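Local coordinates for protein sensor histidine kinase PdtaS (Mycobacterium tuberculosis, PDB 2YKF) that probably senses nutrient starvation through cyclic di-GMP and answers by autophosphorylating on histidine, switching on a mycobacterial two-component signalling cascade, at residues A[39-44]-A[66-71]; A[153-158]-A[263-268]; A[193-198]-A[211-216]; A[204-209]-A[253-258]. All blocks are in the same frame, centred on the assembly; numbering follows the deposited sequence.

Contact 1: residues A[39-44]-A[66-71]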
loop_
_atom_site.group_PDB
_atom_site.type_symbol
_atom_site.label_atom_id
_atom_site.label_comp_id
_atom_site.label_asym_id
_atom_site.label_seq_id
_atom_site.Cartn_x
_atom_site.Cartn_y
_atom_site.Cartn_z
ATOM N N PHE A 39 -10.415 -4.069 -6.096
ATOM C CA PHE A 39 -11.186 -3.413 -5.028
ATOM C C PHE A 39 -12.089 -4.412 -4.298
ATOM O O PHE A 39 -13.271 -4.102 -3.993
ATOM C CB PHE A 39 -12.055 -2.246 -5.598
ATOM C CG PHE A 39 -11.281 -1.287 -6.440
ATOM C CD1 PHE A 39 -10.640 -0.202 -5.861
ATOM C CD2 PHE A 39 -11.161 -1.462 -7.806
ATOM C CE1 PHE A 39 -9.887 0.671 -6.630
ATOM C CE2 PHE A 39 -10.387 -0.608 -8.563
ATOM C CZ PHE A 39 -9.771 0.480 -7.985
ATOM N N ALA A 40 -11.549 -5.587 -3.996
ATOM C CA ALA A 40 -12.327 -6.739 -3.529
ATOM C C ALA A 40 -11.574 -7.554 -2.546
ATOM O O ALA A 40 -10.313 -7.646 -2.612
ATOM C CB ALA A 40 -12.746 -7.651 -4.804
ATOM N N ASP A 41 -12.327 -8.249 -1.677
ATOM C CA ASP A 41 -11.789 -9.277 -0.841
ATOM C C ASP A 41 -11.620 -10.630 -1.561
ATOM O O ASP A 41 -12.436 -10.987 -2.437
ATOM C CB ASP A 41 -12.767 -9.520 0.327
ATOM C CG ASP A 41 -12.932 -8.329 1.180
ATOM O OD1 ASP A 41 -12.068 -8.204 2.079
ATOM O OD2 ASP A 41 -13.921 -7.544 1.003
ATOM N N TYR A 42 -10.582 -11.411 -1.213
ATOM C CA TYR A 42 -10.536 -12.801 -1.761
ATOM C C TYR A 42 -10.374 -13.763 -0.636
ATOM O O TYR A 42 -9.638 -13.470 0.383
ATOM C CB TYR A 42 -9.325 -12.996 -2.722
ATOM C CG TYR A 42 -9.556 -12.359 -4.079
ATOM C CD1 TYR A 42 -9.301 -10.998 -4.294
ATOM C CD2 TYR A 42 -10.074 -13.136 -5.158
ATOM C CE1 TYR A 42 -9.588 -10.400 -5.529
ATOM C CE2 TYR A 42 -10.336 -12.584 -6.377
ATOM C CZ TYR A 42 -10.052 -11.221 -6.581
ATOM O OH TYR A 42 -10.268 -10.700 -7.817
ATOM N N LEU A 43 -10.953 -14.947 -0.808
ATOM C CA LEU A 43 -10.699 -16.019 0.100
ATOM C C LEU A 43 -10.138 -17.156 -0.729
ATOM O O LEU A 43 -10.551 -17.304 -1.828
ATOM C CB LEU A 43 -11.998 -16.452 0.755
ATOM C CG LEU A 43 -12.405 -15.844 2.096
ATOM C CD1 LEU A 43 -12.309 -14.400 2.211
ATOM C CD2 LEU A 43 -13.839 -16.305 2.432
ATOM N N MET A 44 -9.241 -17.958 -0.174
ATOM C CA MET A 44 -8.710 -19.109 -0.878
ATOM C C MET A 44 -9.251 -20.388 -0.236
ATOM O O MET A 44 -9.112 -20.587 0.945
ATOM C CB MET A 44 -7.197 -19.149 -0.790
ATOM C CG MET A 44 -6.609 -20.362 -1.533
ATOM S SD MET A 44 -4.787 -20.443 -1.365
ATOM C CE MET A 44 -4.442 -19.362 -2.721
ATOM N N THR A 66 -13.492 -3.394 2.957
ATOM C CA THR A 66 -13.715 -4.831 2.959
ATOM C C THR A 66 -15.242 -5.104 3.141
ATOM O O THR A 66 -15.941 -4.279 3.683
ATOM C CB THR A 66 -12.931 -5.488 4.117
ATOM O OG1 THR A 66 -13.022 -6.900 4.037
ATOM C CG2 THR A 66 -13.500 -5.093 5.503
ATOM N N VAL A 67 -15.697 -6.267 2.737
ATOM C CA VAL A 67 -17.051 -6.731 3.084
ATOM C C VAL A 67 -16.916 -8.011 3.859
ATOM O O VAL A 67 -17.912 -8.624 4.262
ATOM C CB VAL A 67 -17.959 -6.873 1.848
ATOM C CG1 VAL A 67 -18.061 -5.466 1.164
ATOM C CG2 VAL A 67 -17.436 -7.986 0.872
ATOM N N VAL A 68 -15.670 -8.380 4.172
ATOM C CA VAL A 68 -15.432 -9.542 4.986
ATOM C C VAL A 68 -14.687 -9.111 6.249
ATOM O O VAL A 68 -13.461 -9.125 6.297
ATOM C CB VAL A 68 -14.688 -10.667 4.201
ATOM C CG1 VAL A 68 -14.746 -11.948 4.942
ATOM C CG2 VAL A 68 -15.299 -10.784 2.779
ATOM N N HIS A 69 -15.454 -8.711 7.256
ATOM C CA HIS A 69 -14.915 -8.058 8.444
ATOM C C HIS A 69 -14.399 -9.086 9.406
ATOM O O HIS A 69 -13.531 -8.774 10.231
ATOM C CB HIS A 69 -15.989 -7.184 9.121
ATOM C CG HIS A 69 -16.325 -5.978 8.334
ATOM N ND1 HIS A 69 -15.695 -4.769 8.526
ATOM C CD2 HIS A 69 -17.158 -5.812 7.281
ATOM C CE1 HIS A 69 -16.139 -3.903 7.630
ATOM N NE2 HIS A 69 -17.032 -4.513 6.866
ATOM N N THR A 70 -14.860 -10.327 9.233
ATOM C CA THR A 70 -14.522 -11.431 10.100
ATOM C C THR A 70 -13.357 -12.228 9.516
ATOM O O THR A 70 -13.178 -12.239 8.316
ATOM C CB THR A 70 -15.791 -12.315 10.287
ATOM O OG1 THR A 70 -16.603 -11.706 11.311
ATOM C CG2 THR A 70 -15.462 -13.743 10.678
ATOM N N ASP A 71 -12.543 -12.836 10.380
ATOM C CA ASP A 71 -11.469 -13.658 9.885
ATOM C C ASP A 71 -12.005 -15.010 9.408
ATOM O O ASP A 71 -12.421 -15.826 10.219
ATOM C CB ASP A 71 -10.402 -13.861 10.951
ATOM C CG ASP A 71 -9.129 -14.540 10.402
ATOM O OD1 ASP A 71 -9.119 -15.012 9.227
ATOM O OD2 ASP A 71 -8.136 -14.628 11.177
#
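Thr66 OG1 takes part in two hydrogen bonds: it donates to Asp41 OD1 over a short 2.5 Å and accepts from Val68 N at 3.0 Å. The second bond closes an ST turn, which fixes the direction in which the hydroxyl can serve the aspartate. OG1 reaches both partners because it stands opposite the backbone N of Thr66 (chi1 -174°). The other carboxylate oxygen is used as well: Val67 N approaches Asp41 OD2 at 2.8 Å in a nearly straight bond (166°). Both donors come to the syn side of their oxygens, each somewhat out of the carboxylate plane, while the side chains of Asp41 and Thr66 cross at about a right angle. Valine methyls border the carboxylate. Val68 CG2 lies 3.7 Å from Asp41 CB, Val67 CG2 is 3.5 Å from Asp41 OD2, and Leu43 CD1 touches Val68 CG1 more loosely at 4.4 Å. Beyond the segments, Arg60 packs on both Asp41 and Thr66. With two donors on a buried carboxylate, Asp41 is probably ionised, and it ties the irregular loop after strand 53-59 to the start of strand 41-47 in the GAF domain's sheet.

Contact 2: residues A[153-158]-A[263-268]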
loop_
_atom_site.group_PDB
_atom_site.type_symbol
_atom_site.label_atom_id
_atom_site.label_comp_id
_atom_site.label_asym_id
_atom_site.label_seq_id
_atom_site.Cartn_x
_atom_site.Cartn_y
_atom_site.Cartn_z
ATOM N N THR A 153 -8.875 -8.811 -14.037
ATOM C CA THR A 153 -9.425 -9.883 -14.877
ATOM C C THR A 153 -8.340 -10.642 -15.628
ATOM O O THR A 153 -8.392 -11.862 -15.695
ATOM C CB THR A 153 -10.429 -9.311 -15.858
ATOM O OG1 THR A 153 -11.491 -8.754 -15.103
ATOM C CG2 THR A 153 -11.042 -10.450 -16.776
ATOM N N ASP A 154 -7.363 -9.924 -16.198
ATOM C CA ASP A 154 -6.212 -10.568 -16.839
ATOM C C ASP A 154 -5.450 -11.482 -15.890
ATOM O O ASP A 154 -5.034 -12.574 -16.279
ATOM C CB ASP A 154 -5.238 -9.518 -17.386
ATOM C CG ASP A 154 -5.762 -8.818 -18.606
ATOM O OD1 ASP A 154 -6.635 -9.420 -19.273
ATOM O OD2 ASP A 154 -5.328 -7.668 -18.887
ATOM N N LEU A 155 -5.237 -11.056 -14.630
ATOM C CA LEU A 155 -4.488 -11.924 -13.703
ATOM C C LEU A 155 -5.332 -13.103 -13.284
ATOM O O LEU A 155 -4.799 -14.150 -13.045
ATOM C CB LEU A 155 -4.085 -11.167 -12.402
ATOM C CG LEU A 155 -3.265 -9.910 -12.655
ATOM C CD1 LEU A 155 -3.130 -9.206 -11.266
ATOM C CD2 LEU A 155 -1.916 -10.326 -13.268
ATOM N N LEU A 156 -6.635 -12.892 -13.071
ATOM C CA LEU A 156 -7.527 -14.011 -12.686
ATOM C C LEU A 156 -7.496 -15.107 -13.782
ATOM O O LEU A 156 -7.477 -16.305 -13.495
ATOM C CB LEU A 156 -8.923 -13.452 -12.514
ATOM C CG LEU A 156 -9.156 -12.833 -11.122
ATOM C CD1 LEU A 156 -10.495 -12.162 -11.101
ATOM C CD2 LEU A 156 -9.042 -13.866 -9.981
ATOM N N ARG A 157 -7.423 -14.680 -15.026
ATOM C CA ARG A 157 -7.265 -15.641 -16.151
ATOM C C ARG A 157 -5.917 -16.390 -16.099
ATOM O O ARG A 157 -5.875 -17.599 -16.240
ATOM C CB ARG A 157 -7.547 -14.957 -17.520
ATOM C CG ARG A 157 -6.860 -15.586 -18.715
ATOM C CD ARG A 157 -7.736 -16.549 -19.543
ATOM N NE ARG A 157 -8.471 -15.856 -20.610
ATOM C CZ ARG A 157 -8.764 -16.363 -21.818
ATOM N NH1 ARG A 157 -8.351 -17.589 -22.179
ATOM N NH2 ARG A 157 -9.455 -15.621 -22.688
ATOM N N MET A 158 -4.821 -15.678 -15.816
ATOM C CA MET A 158 -3.547 -16.321 -15.597
ATOM C C MET A 158 -3.550 -17.277 -14.419
ATOM O O MET A 158 -2.900 -18.366 -14.483
ATOM C CB MET A 158 -2.490 -15.198 -15.407
ATOM C CG MET A 158 -2.210 -14.552 -16.741
ATOM S SD MET A 158 -1.026 -13.212 -16.700
ATOM C CE MET A 158 0.451 -14.173 -16.583
ATOM N N ARG A 263 8.119 -2.544 -10.896
ATOM C CA ARG A 263 7.834 -3.977 -10.940
ATOM C C ARG A 263 7.038 -4.314 -12.233
ATOM O O ARG A 263 6.007 -3.676 -12.522
ATOM C CB ARG A 263 7.033 -4.386 -9.728
ATOM C CG ARG A 263 6.746 -5.853 -9.796
ATOM C CD ARG A 263 5.816 -6.257 -8.787
ATOM N NE ARG A 263 5.380 -7.632 -9.051
ATOM C CZ ARG A 263 4.434 -8.204 -8.341
ATOM N NH1 ARG A 263 3.835 -7.492 -7.375
ATOM N NH2 ARG A 263 4.078 -9.459 -8.601
ATOM N N THR A 264 7.561 -5.234 -13.052
ATOM C CA THR A 264 6.919 -5.582 -14.307
ATOM C C THR A 264 6.259 -6.966 -14.130
ATOM O O THR A 264 6.730 -7.808 -13.329
ATOM C CB THR A 264 7.936 -5.641 -15.481
ATOM O OG1 THR A 264 8.941 -6.657 -15.199
ATOM C CG2 THR A 264 8.690 -4.277 -15.584
ATOM N N LEU A 265 5.177 -7.156 -14.877
ATOM C CA LEU A 265 4.342 -8.378 -14.857
ATOM C C LEU A 265 3.888 -8.609 -16.278
ATOM O O LEU A 265 3.154 -7.808 -16.815
ATOM C CB LEU A 265 3.055 -8.146 -14.060
ATOM C CG LEU A 265 3.249 -8.106 -12.600
ATOM C CD1 LEU A 265 3.363 -6.588 -12.340
ATOM C CD2 LEU A 265 1.980 -8.732 -11.959
ATOM N N PRO A 266 4.430 -9.623 -16.939
ATOM C CA PRO A 266 3.968 -9.889 -18.305
ATOM C C PRO A 266 2.515 -10.433 -18.251
ATOM O O PRO A 266 2.146 -11.125 -17.288
ATOM C CB PRO A 266 4.950 -10.951 -18.804
ATOM C CG PRO A 266 5.493 -11.612 -17.591
ATOM C CD PRO A 266 5.447 -10.579 -16.465
ATOM N N LEU A 267 1.672 -10.074 -19.211
ATOM C CA LEU A 267 0.308 -10.590 -19.170
ATOM C C LEU A 267 0.102 -11.481 -20.367
ATOM O O LEU A 267 0.505 -11.106 -21.490
ATOM C CB LEU A 267 -0.686 -9.476 -19.185
ATOM C CG LEU A 267 -0.530 -8.448 -18.042
ATOM C CD1 LEU A 267 -1.409 -7.338 -18.351
ATOM C CD2 LEU A 267 -0.966 -9.053 -16.739
ATOM N N VAL A 268 -0.517 -12.638 -20.126
ATOM C CA VAL A 268 -0.608 -13.722 -21.148
ATOM C C VAL A 268 -2.015 -14.329 -21.124
ATOM O O VAL A 268 -2.603 -14.550 -20.038
ATOM C CB VAL A 268 0.399 -14.862 -20.839
ATOM C CG1 VAL A 268 0.294 -16.047 -21.858
ATOM C CG2 VAL A 268 1.811 -14.329 -20.814
#
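The flat side-chain group meeting its neighbour across this contact is the Asp154 carboxylate: its OD2 lies 4.0 Å from Leu267 CD1, the two side chains crossing at about a right angle. Asp154 OD2 also has a long, weak ion pair with Arg185. Everything else is apolar or weakly polar. Leu155 sends its CD2 branch to Leu267 CD2 at 3.8 Å, and the same methyl brushes Leu265 CD2 at 4.4 Å, so a single branch bridges two leucines of the strand. Met158 works differently, lying against the backbone. Its chain runs straight to the sulfur and then bends (chi3 77°), which carries CE to within 3.6 Å of Pro266 O. Met158 CG approaches Val268 O at 3.3 Å, and Val268 N gives Met158 SD a weak hydrogen bond of 3.5 Å, a modest polar addition to a buried thioether. The axes of segments 153-158 and 263-268 come within 8.3 Å and cross at 74°, a steep angle. Leu265 also meets Leu33 of helix 18-38, whereas Thr264 and Pro266 touch Leu241 of helix 228-243, so helices pack against both faces of the strand. The arrangement is that of a helix laid across an antiparallel five-stranded sheet with the 2-1-5-4-3 order of PAS domains; here helix 143-161 joins the GAF side of the sensor region to the PAS-like sheet.

Contact 3: residues A[193-198]-A[211-216]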
loop_
_atom_site.group_PDB
_atom_site.type_symbol
_atom_site.label_atom_id
_atom_site.label_comp_id
_atom_site.label_asym_id
_atom_site.label_seq_id
_atom_site.Cartn_x
_atom_site.Cartn_y
_atom_site.Cartn_z
ATOM N N SER A 193 -1.108 2.106 -22.874
ATOM C CA SER A 193 -2.501 2.288 -23.115
ATOM C C SER A 193 -3.179 2.960 -21.947
ATOM O O SER A 193 -4.222 3.620 -22.132
ATOM C CB SER A 193 -3.144 0.951 -23.472
ATOM O OG SER A 193 -3.410 0.180 -22.300
ATOM N N TYR A 194 -2.565 2.884 -20.738
ATOM C CA TYR A 194 -3.105 3.644 -19.570
ATOM C C TYR A 194 -1.981 3.839 -18.592
ATOM O O TYR A 194 -1.197 2.884 -18.370
ATOM C CB TYR A 194 -4.269 2.886 -18.848
ATOM C CG TYR A 194 -4.706 3.624 -17.598
ATOM C CD1 TYR A 194 -5.508 4.770 -17.701
ATOM C CD2 TYR A 194 -4.198 3.266 -16.332
ATOM C CE1 TYR A 194 -5.885 5.496 -16.583
ATOM C CE2 TYR A 194 -4.555 3.971 -15.209
ATOM C CZ TYR A 194 -5.390 5.079 -15.332
ATOM O OH TYR A 194 -5.716 5.791 -14.239
ATOM N N ALA A 195 -1.898 5.062 -18.046
ATOM C CA ALA A 195 -0.958 5.402 -16.940
ATOM C C ALA A 195 -1.715 6.176 -15.858
ATOM O O ALA A 195 -2.417 7.181 -16.145
ATOM C CB ALA A 195 0.242 6.243 -17.480
ATOM N N SER A 196 -1.643 5.687 -14.620
ATOM C CA SER A 196 -2.400 6.308 -13.540
ATOM C C SER A 196 -1.803 7.696 -13.223
ATOM O O SER A 196 -0.667 8.041 -13.683
ATOM C CB SER A 196 -2.390 5.376 -12.315
ATOM O OG SER A 196 -1.062 5.301 -11.807
ATOM N N PRO A 197 -2.556 8.537 -12.478
ATOM C CA PRO A 197 -1.977 9.819 -12.109
ATOM C C PRO A 197 -0.619 9.664 -11.380
ATOM O O PRO A 197 0.354 10.422 -11.645
ATOM C CB PRO A 197 -3.068 10.396 -11.167
ATOM C CG PRO A 197 -4.342 9.974 -11.870
ATOM C CD PRO A 197 -3.999 8.502 -12.170
ATOM N N ASN A 198 -0.535 8.699 -10.466
ATOM C CA ASN A 198 0.723 8.453 -9.718
ATOM C C ASN A 198 1.868 8.037 -10.578
ATOM O O ASN A 198 3.048 8.415 -10.334
ATOM C CB ASN A 198 0.487 7.411 -8.590
ATOM C CG ASN A 198 0.012 8.084 -7.328
ATOM O OD1 ASN A 198 -0.013 9.329 -7.266
ATOM N ND2 ASN A 198 -0.413 7.301 -6.345
ATOM N N GLU A 211 3.528 13.564 -22.680
ATOM C CA GLU A 211 2.469 12.624 -22.259
ATOM C C GLU A 211 3.042 11.187 -22.118
ATOM O O GLU A 211 4.069 10.863 -22.675
ATOM C CB GLU A 211 1.281 12.664 -23.264
ATOM C CG GLU A 211 0.440 13.951 -23.156
ATOM C CD GLU A 211 -0.475 14.194 -24.369
ATOM O OE1 GLU A 211 -0.504 13.343 -25.309
ATOM O OE2 GLU A 211 -1.164 15.249 -24.369
ATOM N N LEU A 212 2.381 10.317 -21.384
ATOM C CA LEU A 212 2.854 8.934 -21.364
ATOM C C LEU A 212 1.983 8.060 -22.225
ATOM O O LEU A 212 2.471 7.248 -22.969
ATOM C CB LEU A 212 2.843 8.416 -19.931
ATOM C CG LEU A 212 3.770 7.301 -19.502
ATOM C CD1 LEU A 212 5.162 7.398 -20.155
ATOM C CD2 LEU A 212 3.814 7.361 -17.937
ATOM N N GLU A 213 0.675 8.208 -22.077
ATOM C CA GLU A 213 -0.281 7.456 -22.873
ATOM C C GLU A 213 -0.105 7.649 -24.374
ATOM O O GLU A 213 0.177 8.745 -24.837
ATOM C CB GLU A 213 -1.710 7.796 -22.455
ATOM C CG GLU A 213 -2.095 7.037 -21.195
ATOM C CD GLU A 213 -3.404 7.505 -20.536
ATOM O OE1 GLU A 213 -4.307 8.094 -21.216
ATOM O OE2 GLU A 213 -3.515 7.250 -19.322
ATOM N N GLY A 214 -0.215 6.546 -25.101
ATOM C CA GLY A 214 0.055 6.512 -26.525
ATOM C C GLY A 214 1.525 6.537 -26.917
ATOM O O GLY A 214 1.838 6.637 -28.076
ATOM N N VAL A 215 2.450 6.458 -25.971
ATOM C CA VAL A 215 3.881 6.531 -26.343
ATOM C C VAL A 215 4.495 5.180 -26.022
ATOM O O VAL A 215 4.058 4.513 -25.106
ATOM C CB VAL A 215 4.626 7.650 -25.606
ATOM C CG1 VAL A 215 6.074 7.739 -26.077
ATOM C CG2 VAL A 215 3.932 9.014 -25.828
ATOM N N ASN A 216 5.467 4.764 -26.833
ATOM C CA ASN A 216 6.252 3.615 -26.536
ATOM C C ASN A 216 6.986 3.848 -25.196
ATOM O O ASN A 216 7.644 4.858 -25.019
ATOM C CB ASN A 216 7.239 3.329 -27.691
ATOM C CG ASN A 216 8.080 2.132 -27.412
ATOM O OD1 ASN A 216 9.073 2.239 -26.702
ATOM N ND2 ASN A 216 7.635 0.945 -27.883
#
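Hydrogen bonding across the contact rests on Ala195 N and Glu213 OE2, 3.0 Å apart and almost perfectly straight (172°). The N-H arrives on the anti side of the carboxylate oxygen and 19° out of its plane. Glu213 attains this reach by running extended beyond CG, bringing its carboxylate alongside the backbone of Tyr194 and Ala195. An electrostatic cost may accompany it, since OE2 also lies 3.4 Å from Ala195 O, another acceptor. Van der Waals contact joins the same oxygen to Tyr194 CD1 at 3.6 Å: the tyrosine and glutamate side chains run side by side in one direction, ring and carboxylate planes 35° apart. Apolar contact is simpler, with Ala195 CB against Leu212 CD2 at 3.8 Å. Leu212 and Glu213 are presented by a type II turn, Val215 N bonding back to Leu212 O at 3.1 Å, and Gly214 takes its positive-phi place. In the PAS-like domain, strand 192-195 is an outermost strand of the sheet within this chain; Tyr194 packs on helix 143-161, Ser196 N-caps helix 197-205, and the turn, also bonded to Val192 through its backbone, leads on to helix 217-221, which Asn216 N-caps.

Contact 4: residues A[204-209]-A[253-258]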
loop_
_atom_site.group_PDB
_atom_site.type_symbol
_atom_site.label_atom_id
_atom_site.label_comp_id
_atom_site.label_asym_id
_atom_site.label_seq_id
_atom_site.Cartn_x
_atom_site.Cartn_y
_atom_site.Cartn_z
ATOM N N HIS A 204 7.103 12.411 -14.235
ATOM C CA HIS A 204 7.472 13.858 -14.198
ATOM C C HIS A 204 8.664 14.143 -13.277
ATOM O O HIS A 204 9.581 14.901 -13.638
ATOM C CB HIS A 204 6.287 14.748 -13.728
ATOM C CG HIS A 204 5.169 14.798 -14.684
ATOM N ND1 HIS A 204 3.875 15.058 -14.297
ATOM C CD2 HIS A 204 5.137 14.610 -16.031
ATOM C CE1 HIS A 204 3.084 14.996 -15.357
ATOM N NE2 HIS A 204 3.831 14.730 -16.425
ATOM N N ARG A 205 8.679 13.528 -12.107
ATOM C CA ARG A 205 9.806 13.735 -11.192
ATOM C C ARG A 205 11.057 13.224 -11.871
ATOM O O ARG A 205 12.143 13.763 -11.634
ATOM C CB ARG A 205 9.601 12.953 -9.862
ATOM C CG ARG A 205 8.445 13.483 -8.973
ATOM C CD ARG A 205 8.584 15.125 -8.861
ATOM N NE ARG A 205 7.237 15.384 -9.079
ATOM C CZ ARG A 205 6.596 15.926 -10.066
ATOM N NH1 ARG A 205 7.016 16.901 -10.914
ATOM N NH2 ARG A 205 5.378 15.640 -9.938
ATOM N N MET A 206 10.914 12.128 -12.662
ATOM C CA MET A 206 12.063 11.536 -13.380
ATOM C C MET A 206 12.556 12.392 -14.579
ATOM O O MET A 206 13.583 12.072 -15.190
ATOM C CB MET A 206 11.692 10.148 -13.908
ATOM C CG MET A 206 11.636 8.983 -12.905
ATOM S SD MET A 206 10.628 7.628 -13.646
ATOM C CE MET A 206 12.006 6.785 -14.359
ATOM N N GLY A 207 11.779 13.407 -14.949
ATOM C CA GLY A 207 12.121 14.336 -16.025
ATOM C C GLY A 207 11.237 14.263 -17.254
ATOM O O GLY A 207 11.555 14.866 -18.246
ATOM N N LEU A 208 10.175 13.463 -17.251
ATOM C CA LEU A 208 9.274 13.371 -18.464
ATOM C C LEU A 208 8.523 14.687 -18.615
ATOM O O LEU A 208 7.882 15.107 -17.676
ATOM C CB LEU A 208 8.254 12.232 -18.337
ATOM C CG LEU A 208 7.401 11.919 -19.583
ATOM C CD1 LEU A 208 8.301 11.408 -20.689
ATOM C CD2 LEU A 208 6.227 10.961 -19.321
ATOM N N THR A 209 8.649 15.350 -19.765
ATOM C CA THR A 209 7.928 16.617 -20.008
ATOM C C THR A 209 6.795 16.356 -21.005
ATOM O O THR A 209 6.106 17.267 -21.421
ATOM C CB THR A 209 8.873 17.692 -20.617
ATOM O OG1 THR A 209 9.335 17.242 -21.892
ATOM C CG2 THR A 209 10.101 17.880 -19.755
ATOM N N VAL A 253 15.610 2.289 -10.069
ATOM C CA VAL A 253 16.335 3.049 -11.049
ATOM C C VAL A 253 16.415 4.526 -10.603
ATOM O O VAL A 253 15.388 5.079 -10.266
ATOM C CB VAL A 253 15.597 3.134 -12.404
ATOM C CG1 VAL A 253 16.555 2.961 -13.474
ATOM C CG2 VAL A 253 14.492 2.124 -12.556
ATOM N N ASP A 254 17.583 5.155 -10.784
ATOM C CA ASP A 254 17.752 6.616 -10.693
ATOM C C ASP A 254 17.517 7.282 -12.040
ATOM O O ASP A 254 18.045 6.821 -13.039
ATOM C CB ASP A 254 19.174 6.948 -10.200
ATOM C CG ASP A 254 19.376 6.634 -8.712
ATOM O OD1 ASP A 254 18.434 6.182 -7.952
ATOM O OD2 ASP A 254 20.524 6.810 -8.287
ATOM N N ALA A 255 16.725 8.353 -12.045
ATOM C CA ALA A 255 16.436 9.113 -13.218
ATOM C C ALA A 255 16.165 10.538 -12.817
ATOM O O ALA A 255 15.202 10.824 -12.052
ATOM C CB ALA A 255 15.205 8.566 -13.912
ATOM N N GLY A 256 16.944 11.465 -13.358
ATOM C CA GLY A 256 16.551 12.886 -13.228
ATOM C C GLY A 256 16.520 13.426 -11.811
ATOM O O GLY A 256 15.692 14.322 -11.491
ATOM N N GLY A 257 17.404 12.912 -10.947
ATOM C CA GLY A 257 17.363 13.301 -9.527
ATOM C C GLY A 257 16.387 12.463 -8.678
ATOM O O GLY A 257 16.516 12.463 -7.490
ATOM N N ALA A 258 15.430 11.754 -9.321
ATOM C CA ALA A 258 14.434 10.897 -8.645
ATOM C C ALA A 258 14.902 9.431 -8.620
ATOM O O ALA A 258 15.814 9.079 -9.342
ATOM C CB ALA A 258 13.102 10.986 -9.405
#
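Met206 overlaps Ala255 along much of its length: CG and CE both sit 3.7 Å from Ala255 CB, so the methyl is held in the bend of the thioether chain. That bend comes at the last torsion (chi3 93°), which turns CE back toward the alanine after the sulfur has drawn away from it. The backbone joins in, with Met206 CA lying 3.5 Å from Ala255 O as a CA-H...O contact. Met206 O, in turn, rests 3.6 Å from Gly256 CA, a close approach of two main chains where the hairpin has no side chain to interpose. One residue earlier in the chain, Arg205 CB meets Ala258 CB at 4.0 Å, and Arg205 O lies 3.7 Å from the same methyl. The guanidinium leads away from this packing: Arg205 NH2 forms a salt bridge with Asp71 of the second subunit. No hydrogen bond links the two segments. Each is shaped by its own backbone bonds, Gly207 closing a Schellman motif behind helix 197-205, and Ala255 and Ala258 pairing in both directions, at 2.9 Å from Ala258 N to Ala255 O. The result is a helix end seated on a two-residue beta hairpin with a type I' turn, the Gly256-Gly257 tip that connects strands 250-255 and 258-269 of the PAS-like sheet.

Burial and chemistry vary together only in part. Contact 4 is the most buried in its touching residues, yet lies farthest from the chain's centre, and it relies on close apolar and backbone packing. Contact 2, centred about 7 Å from that point, is also mainly apolar, but joins a helix to a strand's face. Contacts 1 and 3 secure loops to strands through carboxylates that accept backbone N-H groups, with contact 1 adding a hydroxyl. Contacts 2, 3 and 4 reach one PAS-like sheet, and 3 and 4 share helix 197-205; contact 1 belongs to the GAF sheet. Contacts 1, 3 and 4 also meet the second subunit, where Asp71 of one chain pairs with Arg205 of the other.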